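Local coordinates for alcohol dehydrogenase superfamily protein (Novosphingobium aromaticivorans, PDB 3GAZ) that probably works as an NADP-dependent oxidoreductase of the medium-chain alcohol dehydrogenase family, although its substrate is not established, at residues A[144-149]-A[217-222]. Sequence-based numbering, arbitrary orientation.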
# COMPACT_ATOMS: atom_id res chain seq x y z
N ASP A 144 -22.22 11.31 -6.70
CA ASP A 144 -21.72 10.35 -7.68
C ASP A 144 -22.67 9.18 -7.91
O ASP A 144 -23.01 8.87 -9.06
CB ASP A 144 -20.34 9.82 -7.26
CG ASP A 144 -19.27 10.90 -7.27
OD1 ASP A 144 -19.39 11.85 -8.07
OD2 ASP A 144 -18.30 10.80 -6.49
N ARG A 145 -23.11 8.52 -6.85
CA ARG A 145 -24.00 7.38 -7.00
C ARG A 145 -25.49 7.74 -7.15
O ARG A 145 -26.14 7.31 -8.10
CB ARG A 145 -23.84 6.41 -5.82
CG ARG A 145 -22.49 5.69 -5.74
CD ARG A 145 -22.24 4.77 -6.93
NE ARG A 145 -21.74 5.49 -8.10
CZ ARG A 145 -20.52 6.02 -8.20
NH1 ARG A 145 -19.67 5.91 -7.18
NH2 ARG A 145 -20.16 6.66 -9.30
N ALA A 146 -26.02 8.54 -6.22
CA ALA A 146 -27.44 8.89 -6.26
C ALA A 146 -27.84 10.14 -7.02
O ALA A 146 -29.02 10.32 -7.33
CB ALA A 146 -27.98 8.97 -4.83
N GLN A 147 -26.88 11.02 -7.31
CA GLN A 147 -27.18 12.25 -8.03
C GLN A 147 -28.38 12.96 -7.41
O GLN A 147 -29.33 13.31 -8.11
CB GLN A 147 -27.47 11.94 -9.50
CG GLN A 147 -26.26 11.52 -10.31
CD GLN A 147 -26.39 10.12 -10.87
OE1 GLN A 147 -27.30 9.83 -11.65
NE2 GLN A 147 -25.48 9.23 -10.48
N VAL A 148 -28.34 13.15 -6.09
CA VAL A 148 -29.43 13.81 -5.39
C VAL A 148 -29.87 15.06 -6.15
O VAL A 148 -29.05 15.89 -6.53
CB VAL A 148 -29.01 14.19 -3.94
CG1 VAL A 148 -27.88 15.21 -3.96
CG2 VAL A 148 -30.21 14.70 -3.16
N GLN A 149 -31.18 15.16 -6.37
CA GLN A 149 -31.77 16.28 -7.11
C GLN A 149 -32.54 17.25 -6.20
O GLN A 149 -33.03 16.89 -5.13
CB GLN A 149 -32.75 15.77 -8.17
CG GLN A 149 -32.16 14.87 -9.24
CD GLN A 149 -31.14 15.57 -10.11
OE1 GLN A 149 -29.97 15.70 -9.73
NE2 GLN A 149 -31.57 16.04 -11.27
N PHE A 217 -38.84 7.74 1.40
CA PHE A 217 -37.95 8.80 0.92
C PHE A 217 -37.31 8.46 -0.43
O PHE A 217 -36.98 7.31 -0.70
CB PHE A 217 -36.84 9.04 1.95
CG PHE A 217 -37.35 9.32 3.34
CD1 PHE A 217 -37.53 10.63 3.78
CD2 PHE A 217 -37.67 8.28 4.21
CE1 PHE A 217 -38.02 10.90 5.06
CE2 PHE A 217 -38.15 8.53 5.49
CZ PHE A 217 -38.33 9.84 5.92
N ASP A 218 -37.11 9.48 -1.27
CA ASP A 218 -36.48 9.27 -2.58
C ASP A 218 -35.07 8.71 -2.44
O ASP A 218 -34.64 7.84 -3.21
CB ASP A 218 -36.38 10.58 -3.37
CG ASP A 218 -37.73 11.19 -3.68
OD1 ASP A 218 -38.63 10.46 -4.15
OD2 ASP A 218 -37.88 12.41 -3.48
N LEU A 219 -34.34 9.21 -1.44
CA LEU A 219 -32.97 8.79 -1.21
C LEU A 219 -32.67 8.53 0.27
O LEU A 219 -33.00 9.35 1.12
CB LEU A 219 -32.02 9.87 -1.74
CG LEU A 219 -30.50 9.69 -1.61
CD1 LEU A 219 -30.05 8.40 -2.30
CD2 LEU A 219 -29.82 10.90 -2.25
N VAL A 220 -32.06 7.39 0.57
CA VAL A 220 -31.69 7.06 1.95
C VAL A 220 -30.19 6.79 2.04
O VAL A 220 -29.66 5.94 1.33
CB VAL A 220 -32.43 5.80 2.47
CG1 VAL A 220 -31.99 5.51 3.90
CG2 VAL A 220 -33.95 6.01 2.41
N TYR A 221 -29.50 7.52 2.92
CA TYR A 221 -28.07 7.31 3.08
C TYR A 221 -27.77 6.66 4.43
O TYR A 221 -27.92 7.28 5.48
CB TYR A 221 -27.29 8.62 2.97
CG TYR A 221 -25.81 8.42 2.69
CD1 TYR A 221 -25.07 7.46 3.39
CD2 TYR A 221 -25.15 9.18 1.73
CE1 TYR A 221 -23.72 7.26 3.13
CE2 TYR A 221 -23.79 8.98 1.46
CZ TYR A 221 -23.08 8.02 2.16
OH TYR A 221 -21.74 7.82 1.90
N ASP A 222 -27.35 5.39 4.38
CA ASP A 222 -27.01 4.65 5.57
C ASP A 222 -25.54 4.90 5.92
O ASP A 222 -24.66 4.55 5.14
CB ASP A 222 -27.23 3.15 5.34
CG ASP A 222 -26.58 2.30 6.41
OD1 ASP A 222 -26.70 2.64 7.60
OD2 ASP A 222 -25.94 1.28 6.05
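Leu-219 is met by Ala-146 and Val-148, the loop residues that follow helix 132-145, and these two apolar pairs make up the whole contact. Strand 217-222 is the fourth by connectivity in a parallel sheet of order 3-2-1-4-5-6, the order of a Rossmann fold, as in the nucleotide-binding domain of medium-chain dehydrogenases. The contact packs the chain that leads from helix 132-145 into strand 153-157 against the neighbouring strand. Entering that strand, Asp-218 pairs through OD1 with Lys-237 in a salt bridge. Leu-219 points toward the loop, and with CG anti to the backbone N (chi1 179°) both its methyls reach it. Both prongs touch Ala-146: its CB sits 3.3 Å from Leu-219 CD1, tighter than usual for two carbons, and 3.7 Å from CD2. CD2 also packs against Val-148, 3.8 Å from CB and 3.9 Å from CG2, the two side chains crossing at about a right angle. With only an alanine here, both methyls that pack against the loop would be gone, which would probably open a gap beside Ala-146 and leave Val-148 without its mate. Farther along, Tyr-221 ties the strand to the same helix through OH and the carbonyl of Thr-137. No hydrogen bond crosses between the segments, so this small contact rests on van der Waals packing of aliphatic carbons.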